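Flocculation protein FLO11 (Saccharomyces cerevisiae, PDB 4UYT) mediates homotypic cell-cell adhesion in yeast flocculation, and also cell-substrate adhesion, invasive growth and biofilm formation, its N-terminal Flo11 domain being the part present here. Local coordinates at residues V36-W41 / Q48-V53; I70-P75 / F101-T106; L146-N151 / T161-F166; K56-L61 / N93-T98; Y63-K68 / Y82-N87. All blocks are in the same frame, centred on the assembly; numbering follows the deposited sequence. Where two conformers were deposited one is given.

Contact 1: V36-W41 / Q48-V53. With NA (sodium ion), chain G.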
# COMPACT_ATOMS: atom_id res chain seq x y z
N VAL A 36 -1.15 -2.93 -7.07
CA VAL A 36 -0.70 -1.70 -7.76
C VAL A 36 -1.34 -1.75 -9.13
O VAL A 36 -1.02 -2.59 -9.96
CB VAL A 36 0.83 -1.60 -7.84
CG1 VAL A 36 1.21 -0.35 -8.63
CG2 VAL A 36 1.45 -1.59 -6.45
N THR A 37 -2.32 -0.87 -9.35
CA THR A 37 -3.15 -0.93 -10.52
C THR A 37 -2.71 -0.05 -11.69
O THR A 37 -3.13 -0.28 -12.82
CB THR A 37 -4.60 -0.63 -10.17
OG1 THR A 37 -4.68 0.69 -9.63
CG2 THR A 37 -5.14 -1.64 -9.15
N SER A 38 -1.91 0.98 -11.45
CA SER A 38 -1.31 1.75 -12.52
C SER A 38 -0.01 2.35 -12.03
O SER A 38 0.13 2.68 -10.84
CB SER A 38 -2.22 2.86 -13.06
OG SER A 38 -2.57 3.76 -12.05
N VAL A 39 0.88 2.55 -12.98
CA VAL A 39 2.17 3.17 -12.77
C VAL A 39 2.44 4.05 -13.97
O VAL A 39 2.38 3.58 -15.10
CB VAL A 39 3.28 2.11 -12.62
CG1 VAL A 39 4.64 2.80 -12.57
CG2 VAL A 39 3.08 1.22 -11.40
N SER A 40 2.79 5.31 -13.73
CA SER A 40 3.19 6.24 -14.77
C SER A 40 4.49 6.90 -14.38
O SER A 40 4.64 7.44 -13.28
CB SER A 40 2.11 7.31 -14.95
OG SER A 40 2.44 8.28 -15.90
N TRP A 41 5.43 6.91 -15.31
CA TRP A 41 6.68 7.65 -15.09
C TRP A 41 6.43 9.13 -15.26
O TRP A 41 5.87 9.55 -16.29
CB TRP A 41 7.70 7.16 -16.10
CG TRP A 41 9.03 7.84 -15.99
CD1 TRP A 41 9.80 7.98 -14.88
CD2 TRP A 41 9.73 8.49 -17.06
NE1 TRP A 41 10.91 8.67 -15.18
CE2 TRP A 41 10.93 9.01 -16.52
CE3 TRP A 41 9.43 8.65 -18.40
CZ2 TRP A 41 11.91 9.61 -17.30
CZ3 TRP A 41 10.44 9.29 -19.19
CH2 TRP A 41 11.63 9.74 -18.63
N GLN A 48 4.23 7.97 -10.58
CA GLN A 48 2.93 8.12 -9.96
C GLN A 48 2.24 6.77 -10.01
O GLN A 48 2.04 6.21 -11.09
CB GLN A 48 2.12 9.18 -10.70
CG GLN A 48 0.80 9.47 -10.03
CD GLN A 48 0.12 10.65 -10.63
OE1 GLN A 48 -0.29 10.61 -11.77
NE2 GLN A 48 -0.01 11.72 -9.86
N ILE A 49 1.94 6.21 -8.83
CA ILE A 49 1.35 4.89 -8.73
C ILE A 49 -0.00 4.97 -8.07
O ILE A 49 -0.24 5.88 -7.26
CB ILE A 49 2.28 3.90 -7.99
CG1 ILE A 49 2.35 4.11 -6.48
CG2 ILE A 49 3.65 3.96 -8.63
CD1 ILE A 49 3.13 3.04 -5.75
N THR A 50 -0.85 4.01 -8.41
CA THR A 50 -2.14 3.88 -7.78
C THR A 50 -2.19 2.48 -7.15
O THR A 50 -1.88 1.49 -7.80
CB THR A 50 -3.26 4.06 -8.80
OG1 THR A 50 -3.14 5.39 -9.35
CG2 THR A 50 -4.62 3.91 -8.15
N ILE A 51 -2.64 2.45 -5.91
CA ILE A 51 -2.86 1.22 -5.19
C ILE A 51 -4.34 1.01 -4.92
O ILE A 51 -5.09 1.98 -4.80
CB ILE A 51 -2.04 1.15 -3.87
CG1 ILE A 51 -2.45 2.22 -2.85
CG2 ILE A 51 -0.56 1.22 -4.19
CD1 ILE A 51 -1.82 2.09 -1.48
N HIS A 52 -4.73 -0.27 -4.78
CA HIS A 52 -6.06 -0.66 -4.42
C HIS A 52 -5.94 -1.63 -3.26
O HIS A 52 -5.34 -2.70 -3.42
CB HIS A 52 -6.77 -1.32 -5.60
CG HIS A 52 -8.18 -1.72 -5.33
ND1 HIS A 52 -8.84 -2.66 -6.09
CD2 HIS A 52 -9.07 -1.28 -4.42
CE1 HIS A 52 -10.07 -2.78 -5.64
NE2 HIS A 52 -10.23 -1.96 -4.63
N VAL A 53 -6.49 -1.28 -2.11
CA VAL A 53 -6.42 -2.06 -0.89
C VAL A 53 -7.81 -2.55 -0.54
O VAL A 53 -8.74 -1.77 -0.55
CB VAL A 53 -5.83 -1.23 0.26
CG1 VAL A 53 -5.83 -1.98 1.57
CG2 VAL A 53 -4.41 -0.81 -0.10
NA NA G . -0.73 5.91 -11.66
O HOH W 1 -1.42 8.05 -12.52
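Thr-50 sits opposite Thr-37 and Ser-38, and its side chain divides between them. CB lies 3.3 Å from Ser-38 OG. With chi1 at -61°, OG1 stands across from the carbonyl carbon, turned to the serine side: Thr-50 OG1 is 3.2 Å from Ser-38 OG in the conformer described, and it hydrogen-bonds to Thr-100 OG1 on the next strand. The methyl goes the other way, CG2 coming within 3.5 Å of Thr-37 OG1. That two residues face one is the mark of a beta bulge. Thr-37 N donates to Thr-50 O, and Thr-50 N to Ser-38 O, both at 2.9 Å; from Ser-38 and Thr-50 on the pairing is regular, Ser-40 and Gln-48 exchanging two backbone bonds. On the polar face a sodium ion is held by Ser-38 OG and Gln-48 O, each at 2.9 Å, and by a water at 2.4 Å that also donates to Gln-48 OE1. The opposite face is apolar: Val-39 CG2 and Ile-49 CG2 lie side by side at 3.9 Å, with Val-36 and Ile-51 beyond them. Such a hairpin, apolar inside and polar outside, is usual in a beta-sandwich, here the fibronectin type III-like Flo11 domain.

Contact 2: I70-P75 / F101-T106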
# COMPACT_ATOMS: atom_id res chain seq x y z
N ILE A 70 2.85 5.59 5.22
CA ILE A 70 4.07 6.08 5.83
C ILE A 70 5.27 5.35 5.27
O ILE A 70 5.15 4.31 4.61
CB ILE A 70 4.02 5.90 7.37
CG1 ILE A 70 3.84 4.43 7.78
CG2 ILE A 70 2.94 6.78 7.97
CD1 ILE A 70 3.94 4.19 9.27
N GLY A 71 6.44 5.89 5.53
CA GLY A 71 7.66 5.26 5.07
C GLY A 71 7.81 5.30 3.56
O GLY A 71 8.46 4.45 3.01
N VAL A 72 7.24 6.32 2.91
CA VAL A 72 7.30 6.39 1.47
C VAL A 72 8.61 7.03 1.04
O VAL A 72 9.02 8.09 1.56
CB VAL A 72 6.14 7.23 0.88
CG1 VAL A 72 6.26 7.36 -0.62
CG2 VAL A 72 4.81 6.58 1.24
N THR A 73 9.29 6.39 0.11
CA THR A 73 10.45 6.96 -0.54
C THR A 73 9.93 7.69 -1.77
O THR A 73 9.57 7.05 -2.76
CB THR A 73 11.46 5.88 -0.92
OG1 THR A 73 11.88 5.20 0.27
CG2 THR A 73 12.64 6.48 -1.64
N GLY A 74 9.82 9.00 -1.69
CA GLY A 74 9.16 9.80 -2.72
C GLY A 74 9.13 11.26 -2.27
O GLY A 74 9.69 11.61 -1.23
N PRO A 75 8.46 12.12 -3.02
CA PRO A 75 8.43 13.53 -2.70
C PRO A 75 7.80 13.81 -1.35
O PRO A 75 8.17 14.77 -0.70
CB PRO A 75 7.64 14.17 -3.86
CG PRO A 75 7.77 13.18 -4.99
CD PRO A 75 7.86 11.85 -4.33
N PHE A 101 -0.06 8.28 -5.46
CA PHE A 101 1.02 9.04 -4.87
C PHE A 101 2.28 8.74 -5.64
O PHE A 101 2.30 7.86 -6.48
CB PHE A 101 1.19 8.76 -3.37
CG PHE A 101 1.46 7.31 -3.04
CD1 PHE A 101 0.41 6.39 -2.95
CD2 PHE A 101 2.74 6.87 -2.80
CE1 PHE A 101 0.65 5.07 -2.65
CE2 PHE A 101 2.98 5.54 -2.48
CZ PHE A 101 1.93 4.65 -2.42
N GLU A 102 3.33 9.52 -5.37
CA GLU A 102 4.58 9.39 -6.09
C GLU A 102 5.64 8.66 -5.24
O GLU A 102 5.75 8.83 -4.03
CB GLU A 102 5.10 10.74 -6.55
CG GLU A 102 4.25 11.32 -7.66
CD GLU A 102 4.70 12.71 -8.08
OE1 GLU A 102 5.10 13.53 -7.24
OE2 GLU A 102 4.62 13.02 -9.25
N VAL A 103 6.44 7.86 -5.95
CA VAL A 103 7.55 7.15 -5.36
C VAL A 103 8.78 7.37 -6.22
O VAL A 103 8.68 7.59 -7.43
CB VAL A 103 7.28 5.64 -5.22
CG1 VAL A 103 6.10 5.40 -4.30
CG2 VAL A 103 7.07 4.98 -6.57
N TYR A 104 9.94 7.24 -5.59
CA TYR A 104 11.19 7.14 -6.31
C TYR A 104 11.57 5.66 -6.33
O TYR A 104 11.79 5.05 -5.29
CB TYR A 104 12.30 7.93 -5.60
CG TYR A 104 12.01 9.36 -5.25
CD1 TYR A 104 11.38 10.23 -6.14
CD2 TYR A 104 12.42 9.87 -4.01
CE1 TYR A 104 11.15 11.55 -5.82
CE2 TYR A 104 12.18 11.18 -3.68
CZ TYR A 104 11.56 12.03 -4.58
OH TYR A 104 11.36 13.33 -4.21
N ALA A 105 11.58 5.08 -7.53
CA ALA A 105 11.85 3.62 -7.68
C ALA A 105 13.16 3.48 -8.39
O ALA A 105 13.27 3.88 -9.56
CB ALA A 105 10.72 2.94 -8.45
N THR A 106 14.15 2.97 -7.70
CA THR A 106 15.50 2.94 -8.21
C THR A 106 16.22 1.60 -8.07
O THR A 106 17.22 1.44 -8.72
CB THR A 106 16.37 4.03 -7.57
OG1 THR A 106 16.43 3.74 -6.17
CG2 THR A 106 15.80 5.41 -7.82
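Tyr-104 lays one face of its ring over the backbone of Gly-74, whose CA sits 3.5 Å from the ring centroid and 16° off the ring normal, a CH-pi contact. The glycine CA is displaced toward the rim, on the side of Tyr-104 CD2 and CE2, and the chain then runs on along the ring, so that Gly-74 C is 3.4 Å from Tyr-104 CE2 and Pro-75 CD 3.6 Å from Tyr-104 CE1. Pro-75 CA closes on the phenol oxygen, 3.3 Å from Tyr-104 OH. The backbone of the same tyrosine holds the loop from the other end, Tyr-104 N donating to Thr-73 O at 2.9 Å in a nearly straight bond (167°). Pro-75 is also flanked by Glu-102, whose OE1 lies 3.5 Å from Pro-75 CG, the two side chains crossing at about a right angle. Deeper in, Val-72 places CG1 opposite its own backbone N (chi1 176°), which carries this methyl to 4.2 Å from Phe-101 CD2 and also against Val-103. The loop between strands 64-70 and 79-83 thus runs across the outer strand 96-104, while strand 46-55 pairs with its other edge and Phe-119 and Pro-117 pack beside the valines.

Contact 3: L146-N151 / T161-F166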
# COMPACT_ATOMS: atom_id res chain seq x y z
N LEU A 146 0.44 -2.21 8.10
CA LEU A 146 0.59 -3.25 7.09
C LEU A 146 1.69 -2.81 6.15
O LEU A 146 1.66 -1.71 5.60
CB LEU A 146 -0.68 -3.46 6.32
CG LEU A 146 -1.86 -3.93 7.16
CD1 LEU A 146 -3.07 -4.17 6.27
CD2 LEU A 146 -1.55 -5.16 8.01
N SER A 147 2.65 -3.69 5.95
CA SER A 147 3.83 -3.37 5.18
C SER A 147 3.88 -4.10 3.84
O SER A 147 3.39 -5.22 3.72
CB SER A 147 5.06 -3.71 5.98
OG SER A 147 5.10 -5.10 6.19
N THR A 148 4.57 -3.49 2.87
CA THR A 148 4.79 -4.14 1.59
C THR A 148 6.20 -4.72 1.55
O THR A 148 7.13 -4.22 2.19
CB THR A 148 4.64 -3.16 0.39
OG1 THR A 148 5.68 -2.17 0.40
CG2 THR A 148 3.33 -2.44 0.41
N GLY A 149 6.36 -5.71 0.68
CA GLY A 149 7.67 -6.11 0.25
C GLY A 149 7.83 -7.60 0.01
O GLY A 149 7.07 -8.44 0.53
N CYS A 150 8.85 -7.91 -0.78
CA CYS A 150 9.23 -9.28 -1.12
C CYS A 150 10.52 -9.73 -0.46
O CYS A 150 10.94 -10.85 -0.67
CB CYS A 150 9.39 -9.41 -2.64
SG CYS A 150 7.88 -9.23 -3.58
N ASN A 151 11.13 -8.87 0.34
CA ASN A 151 12.46 -9.06 0.91
C ASN A 151 12.50 -9.45 2.37
O ASN A 151 13.54 -9.34 2.99
CB ASN A 151 13.25 -7.73 0.73
CG ASN A 151 12.47 -6.46 1.22
OD1 ASN A 151 11.21 -6.46 1.43
ND2 ASN A 151 13.22 -5.34 1.35
N THR A 161 6.13 -9.44 5.74
CA THR A 161 5.33 -8.30 5.29
C THR A 161 3.90 -8.80 5.07
O THR A 161 3.62 -10.01 5.06
CB THR A 161 5.83 -7.70 3.96
OG1 THR A 161 5.55 -8.64 2.93
CG2 THR A 161 7.31 -7.37 4.04
N ASP A 162 3.00 -7.85 4.88
CA ASP A 162 1.60 -8.11 4.70
C ASP A 162 1.12 -8.07 3.26
O ASP A 162 0.06 -8.64 2.95
CB ASP A 162 0.83 -7.10 5.54
CG ASP A 162 1.33 -7.12 6.97
OD1 ASP A 162 1.12 -8.16 7.65
OD2 ASP A 162 2.02 -6.15 7.34
N PHE A 163 1.89 -7.40 2.41
CA PHE A 163 1.53 -7.21 1.03
C PHE A 163 2.77 -7.46 0.17
O PHE A 163 3.87 -7.17 0.62
CB PHE A 163 1.15 -5.75 0.75
CG PHE A 163 -0.01 -5.21 1.55
CD1 PHE A 163 -1.21 -5.88 1.60
CD2 PHE A 163 0.09 -3.96 2.13
CE1 PHE A 163 -2.29 -5.29 2.24
CE2 PHE A 163 -0.98 -3.37 2.74
CZ PHE A 163 -2.16 -4.05 2.82
N PRO A 164 2.59 -7.95 -1.05
CA PRO A 164 3.73 -8.11 -1.94
C PRO A 164 4.39 -6.80 -2.29
O PRO A 164 3.79 -5.72 -2.28
CB PRO A 164 3.11 -8.76 -3.20
CG PRO A 164 1.65 -8.51 -3.13
CD PRO A 164 1.32 -8.34 -1.69
N GLY A 165 5.67 -6.90 -2.61
CA GLY A 165 6.32 -5.88 -3.43
C GLY A 165 5.99 -6.04 -4.90
O GLY A 165 5.49 -7.09 -5.34
N PHE A 166 6.26 -4.98 -5.68
CA PHE A 166 5.95 -4.90 -7.09
C PHE A 166 7.11 -4.31 -7.82
O PHE A 166 7.92 -3.56 -7.25
CB PHE A 166 4.71 -4.02 -7.33
CG PHE A 166 3.45 -4.65 -6.85
CD1 PHE A 166 3.09 -4.59 -5.51
CD2 PHE A 166 2.61 -5.32 -7.74
CE1 PHE A 166 1.93 -5.22 -5.08
CE2 PHE A 166 1.44 -5.94 -7.30
CZ PHE A 166 1.12 -5.87 -5.98
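This is a buried backbone pairing in the fibronectin type III-like domain, where the end of strand 143-147 and the loop after it meet the segment leading into strand 166-169. The backbones are joined by a single bridge, Thr-148 with Phe-163; bonds on both sides of it extend the match. Ser-147 O accepts twice, from Asp-162 N at 2.9 Å and from Phe-163 N at 3.0 Å, the latter in the carbonyl plane. Gly-149 N donates to Phe-163 O. Asp-162 adds a side-chain bond: its OD2 takes Ser-147 N at 2.9 Å on the anti lone pair, the one away from OD1, in a bond of 165° that ties down one end of the carboxylate. Leu-146 packs at right angles beside this group, its CD2 3.6 Å from Asp-162 CG, while its other methyl, CD1, lies 3.6 Å from Phe-163 CZ. Thr-148 meets the same ring at its edge through CG2, and its OG1 hydrogen-bonds to Asn-118 ND2 and Phe-119 N. Thr-161 OG1 bonds to Ser-159 OG; it is also 2.8 Å from Gly-149 O, although its proton has more than one acceptor within reach. Past the bridge the two glycines pass closely, and the disulfide from Cys-150 to Cys-15 ties this loop to the N-terminal part of the chain, with Cys-150 SG 3.4 Å from Gly-165 N.

Contact 4: K56-L61 / N93-T98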
# COMPACT_ATOMS: atom_id res chain seq x y z
N LYS A 56 -10.82 -8.24 3.98
CA LYS A 56 -11.59 -9.46 3.79
C LYS A 56 -13.09 -9.24 4.01
O LYS A 56 -13.93 -9.77 3.27
CB LYS A 56 -11.08 -10.57 4.72
CG LYS A 56 -11.70 -11.93 4.46
CD LYS A 56 -10.86 -13.09 4.98
CE LYS A 56 -11.48 -14.44 4.66
NZ LYS A 56 -10.49 -15.54 4.83
N GLU A 57 -13.39 -8.49 5.06
CA GLU A 57 -14.75 -8.10 5.38
C GLU A 57 -14.87 -6.60 5.29
O GLU A 57 -13.89 -5.86 5.42
CB GLU A 57 -15.11 -8.53 6.80
CG GLU A 57 -14.92 -10.02 7.10
CD GLU A 57 -15.83 -10.93 6.29
OE1 GLU A 57 -16.90 -10.47 5.85
OE2 GLU A 57 -15.47 -12.11 6.09
N ASN A 58 -16.10 -6.15 5.09
CA ASN A 58 -16.37 -4.74 4.98
C ASN A 58 -16.45 -4.12 6.37
O ASN A 58 -17.23 -4.57 7.21
CB ASN A 58 -17.68 -4.49 4.24
CG ASN A 58 -17.90 -3.02 3.94
OD1 ASN A 58 -17.04 -2.38 3.37
ND2 ASN A 58 -19.03 -2.48 4.37
N ILE A 59 -15.66 -3.07 6.61
CA ILE A 59 -15.67 -2.31 7.85
C ILE A 59 -16.12 -0.89 7.53
O ILE A 59 -15.50 -0.17 6.75
CB ILE A 59 -14.29 -2.30 8.53
CG1 ILE A 59 -13.88 -3.73 8.85
CG2 ILE A 59 -14.31 -1.42 9.78
CD1 ILE A 59 -12.50 -3.84 9.48
N ASP A 60 -17.23 -0.51 8.15
CA ASP A 60 -17.79 0.80 7.93
C ASP A 60 -16.81 1.91 8.28
O ASP A 60 -16.05 1.81 9.25
CB ASP A 60 -19.06 0.98 8.75
CG ASP A 60 -19.85 2.20 8.32
OD1 ASP A 60 -20.70 2.05 7.41
OD2 ASP A 60 -19.63 3.30 8.86
N LEU A 61 -16.87 2.99 7.51
CA LEU A 61 -16.00 4.14 7.75
C LEU A 61 -16.09 4.70 9.18
O LEU A 61 -15.14 5.28 9.68
CB LEU A 61 -16.31 5.25 6.73
CG LEU A 61 -15.36 6.46 6.73
CD1 LEU A 61 -13.93 6.07 6.38
CD2 LEU A 61 -15.85 7.55 5.77
N ASN A 93 -13.93 4.13 2.40
CA ASN A 93 -14.11 2.75 2.86
C ASN A 93 -12.72 2.23 3.18
O ASN A 93 -11.95 2.02 2.28
CB ASN A 93 -14.79 1.91 1.78
CG ASN A 93 -15.02 0.49 2.22
OD1 ASN A 93 -14.43 0.02 3.20
ND2 ASN A 93 -15.89 -0.21 1.49
N PRO A 94 -12.39 2.02 4.47
CA PRO A 94 -11.03 1.60 4.83
C PRO A 94 -10.76 0.15 4.42
O PRO A 94 -9.63 -0.29 4.55
CB PRO A 94 -11.01 1.76 6.36
CG PRO A 94 -12.44 1.54 6.75
CD PRO A 94 -13.27 2.15 5.65
N THR A 95 -11.79 -0.57 3.97
CA THR A 95 -11.65 -1.93 3.48
C THR A 95 -11.86 -2.04 1.97
O THR A 95 -11.89 -3.15 1.45
CB THR A 95 -12.55 -2.90 4.27
OG1 THR A 95 -13.92 -2.50 4.23
CG2 THR A 95 -12.09 -2.97 5.70
N ASP A 96 -11.93 -0.91 1.25
CA ASP A 96 -11.92 -0.94 -0.21
C ASP A 96 -11.59 0.47 -0.67
O ASP A 96 -12.48 1.31 -0.81
CB ASP A 96 -13.24 -1.44 -0.82
CG ASP A 96 -13.11 -1.77 -2.28
OD1 ASP A 96 -12.20 -1.23 -2.93
OD2 ASP A 96 -13.92 -2.57 -2.77
N PHE A 97 -10.31 0.76 -0.85
CA PHE A 97 -9.89 2.11 -1.20
C PHE A 97 -8.77 2.08 -2.18
O PHE A 97 -8.07 1.09 -2.35
CB PHE A 97 -9.51 2.93 0.05
CG PHE A 97 -8.29 2.46 0.81
CD1 PHE A 97 -7.02 2.90 0.48
CD2 PHE A 97 -8.41 1.56 1.89
CE1 PHE A 97 -5.91 2.49 1.21
CE2 PHE A 97 -7.30 1.15 2.62
CZ PHE A 97 -6.06 1.63 2.27
N THR A 98 -8.60 3.23 -2.82
CA THR A 98 -7.49 3.48 -3.69
C THR A 98 -6.72 4.70 -3.20
O THR A 98 -7.24 5.55 -2.49
CB THR A 98 -7.91 3.69 -5.16
OG1 THR A 98 -8.74 4.86 -5.26
CG2 THR A 98 -8.63 2.50 -5.69
O HOH W 2 -15.20 -3.55 1.60
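Ile-59 and Asn-58 grip Thr-95 and Asn-93 of a type I beta turn, Asn-93 to Asp-96, that is combined with an Asx turn and leads into strand 96-104 of the fibronectin type III-like domain. Hydrogen bonds form a compact network. Asn-93 OD1 accepts twice from the same residue, from Thr-95 N above its carbonyl plane and from Thr-95 OG1 on a lone pair, each at 2.8 Å. The threonine hydroxyl, its proton spent on that bond, receives Ile-59 N at 3.0 Å along an almost straight line (169°). Thr-95 OG1 can reach both because chi1 of 56° sets it between its own backbone N and carbonyl carbon. The other end of the Asn-93 amide is used as well: ND2 donates to Asn-58 OD1 at 3.1 Å, in the carbonyl plane of the acceptor, with the two amide planes 74° apart. A water donates to Asn-58 OD1 and weakly to Thr-95 O. Apolar contacts fill the remainder. Thr-95 CG2 lies against Ile-59 CB at 3.6 Å, the side chains at right angles, and Tyr-125 of strand 120-125 touches both residues. Leu-61 CD1 reaches Pro-94, whose ring also leans on the backbone of the loop, Pro-94 CD being 3.4 Å from Ile-59 O.

Contact 5: Y63-K68 / Y82-N87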
# COMPACT_ATOMS: atom_id res chain seq x y z
N TYR A 63 -15.90 3.35 11.95
CA TYR A 63 -14.94 2.76 12.88
C TYR A 63 -13.53 3.36 12.75
O TYR A 63 -12.69 3.13 13.61
CB TYR A 63 -14.85 1.26 12.65
CG TYR A 63 -16.11 0.48 12.93
CD1 TYR A 63 -16.51 0.20 14.23
CD2 TYR A 63 -16.91 0.03 11.89
CE1 TYR A 63 -17.66 -0.51 14.49
CE2 TYR A 63 -18.07 -0.67 12.14
CZ TYR A 63 -18.44 -0.95 13.45
OH TYR A 63 -19.59 -1.65 13.68
N LEU A 64 -13.28 4.09 11.66
CA LEU A 64 -11.95 4.59 11.35
C LEU A 64 -11.64 5.95 11.99
O LEU A 64 -12.42 6.89 11.90
CB LEU A 64 -11.80 4.71 9.84
CG LEU A 64 -10.39 5.03 9.34
CD1 LEU A 64 -9.45 3.86 9.55
CD2 LEU A 64 -10.44 5.41 7.87
N TRP A 65 -10.46 6.05 12.62
CA TRP A 65 -9.95 7.32 13.13
C TRP A 65 -8.92 7.93 12.16
O TRP A 65 -9.01 9.11 11.82
CB TRP A 65 -9.37 7.14 14.54
CG TRP A 65 -8.79 8.39 15.11
CD1 TRP A 65 -7.50 8.59 15.44
CD2 TRP A 65 -9.49 9.60 15.43
NE1 TRP A 65 -7.33 9.86 15.95
CE2 TRP A 65 -8.54 10.50 15.95
CE3 TRP A 65 -10.81 10.02 15.31
CZ2 TRP A 65 -8.88 11.79 16.38
CZ3 TRP A 65 -11.15 11.30 15.75
CH2 TRP A 65 -10.18 12.17 16.26
N SER A 66 -7.97 7.13 11.70
CA SER A 66 -6.98 7.66 10.79
C SER A 66 -6.39 6.56 9.93
O SER A 66 -6.33 5.38 10.32
CB SER A 66 -5.88 8.38 11.56
OG SER A 66 -5.11 7.46 12.33
N LEU A 67 -5.92 6.98 8.77
CA LEU A 67 -5.33 6.08 7.78
C LEU A 67 -4.29 6.90 7.03
O LEU A 67 -4.59 7.97 6.51
CB LEU A 67 -6.42 5.57 6.84
CG LEU A 67 -5.94 4.59 5.78
CD1 LEU A 67 -5.42 3.31 6.40
CD2 LEU A 67 -7.07 4.29 4.81
N LYS A 68 -3.07 6.39 6.98
CA LYS A 68 -2.03 7.09 6.25
C LYS A 68 -1.02 6.11 5.76
O LYS A 68 -0.77 5.06 6.37
CB LYS A 68 -1.37 8.16 7.09
CG LYS A 68 -0.74 7.72 8.37
CD LYS A 68 -0.03 8.92 9.02
CE LYS A 68 0.45 8.61 10.41
NZ LYS A 68 1.09 9.84 10.95
N TYR A 82 -6.89 9.58 5.54
CA TYR A 82 -8.03 9.90 6.36
C TYR A 82 -7.51 10.36 7.71
O TYR A 82 -6.63 9.73 8.30
CB TYR A 82 -8.92 8.69 6.55
CG TYR A 82 -10.27 9.00 7.09
CD1 TYR A 82 -11.30 9.36 6.24
CD2 TYR A 82 -10.53 8.94 8.44
CE1 TYR A 82 -12.57 9.61 6.71
CE2 TYR A 82 -11.79 9.18 8.94
CZ TYR A 82 -12.80 9.51 8.07
OH TYR A 82 -14.06 9.75 8.55
N GLY A 83 -8.08 11.42 8.22
CA GLY A 83 -7.79 11.82 9.56
C GLY A 83 -8.49 13.11 9.90
O GLY A 83 -8.37 14.10 9.18
N TYR A 84 -9.23 13.06 10.99
CA TYR A 84 -9.89 14.24 11.50
C TYR A 84 -8.89 15.33 11.88
O TYR A 84 -9.06 16.52 11.57
CB TYR A 84 -10.75 13.85 12.70
CG TYR A 84 -11.95 13.00 12.34
CD1 TYR A 84 -13.12 13.59 11.91
CD2 TYR A 84 -11.91 11.60 12.42
CE1 TYR A 84 -14.23 12.84 11.59
CE2 TYR A 84 -13.02 10.84 12.09
CZ TYR A 84 -14.17 11.46 11.67
OH TYR A 84 -15.29 10.72 11.35
N ASN A 85 -7.81 14.92 12.55
CA ASN A 85 -6.81 15.89 13.00
C ASN A 85 -6.20 16.70 11.84
O ASN A 85 -5.80 17.86 12.00
CB ASN A 85 -5.70 15.19 13.79
CG ASN A 85 -6.15 14.67 15.14
OD1 ASN A 85 -7.22 15.01 15.64
ND2 ASN A 85 -5.31 13.86 15.75
N GLU A 86 -6.11 16.03 10.68
CA GLU A 86 -5.48 16.58 9.48
C GLU A 86 -6.48 17.06 8.43
O GLU A 86 -6.08 17.37 7.31
CB GLU A 86 -4.57 15.53 8.85
CG GLU A 86 -3.44 15.08 9.77
CD GLU A 86 -3.79 13.96 10.75
OE1 GLU A 86 -4.90 13.40 10.72
OE2 GLU A 86 -2.91 13.61 11.55
N ASN A 87 -7.77 17.11 8.77
CA ASN A 87 -8.80 17.53 7.84
C ASN A 87 -8.72 16.82 6.51
O ASN A 87 -8.91 17.46 5.46
CB ASN A 87 -8.74 19.06 7.62
CG ASN A 87 -8.67 19.81 8.91
OD1 ASN A 87 -7.70 20.56 9.18
ND2 ASN A 87 -9.66 19.59 9.76
O HOH W 3 -14.66 7.91 10.63
O HOH W 4 -0.10 12.22 10.22
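The hairpin of strands 64-70 and 79-83 is joined here near its open ends, where the first strand carries a classic beta bulge, Trp-65 and Ser-66 both facing Glu-124 of strand 120-125. One pair of backbone bonds links the strands, Leu-67 N to Tyr-82 O at 2.9 Å and Tyr-82 N to Leu-67 O at 3.0 Å. Past it the chains splay and aromatic side chains take over. Trp-65, its CG opposite the backbone N (chi1 179°), sends its six-membered ring toward Tyr-84; the planes are 24° apart but offset so far that the rings barely overlap, meeting where Trp-65 CZ3 is 3.4 Å from Tyr-84 CD2. Asn-85 OD1 lies 3.7 Å from Trp-65 CZ2, the amide plane nearly perpendicular to the indole. On the inner side Leu-64 CD2 packs against Tyr-82 CD2 at 3.6 Å. Both phenols are drawn to one water, which accepts from Tyr-82 OH at 2.8 Å and from Tyr-84 OH at 3.0 Å and donates to Leu-64 O. The water satisfies both hydroxyls, while partly exposed Trp-65 and exposed Tyr-84 put aromatic surface outside, consistent with a part in the hydrophobic bands that confer homophilic binding.

From the N terminus, contact 1 closes first, a hairpin of the long strands 32-43 and 46-55. Contact 4 opens directly afterwards at 56-61 and closes at 93-98, with contact 5, a second hairpin, nested inside its loop. Contact 2 starts at 70-75, within both loops, and ends at 101-106 beyond them, so it crosses contacts 4 and 5. Strand 96-104 serves contacts 2 and 4 at its two ends, about 24 Å apart between centres, and pairs with strand 46-55 of contact 1. Contact 3 comes last, in series with the others; Phe-166 touches Val-36 of contact 1, while strand 143-147 edges the sheet that holds the hairpin of contact 5.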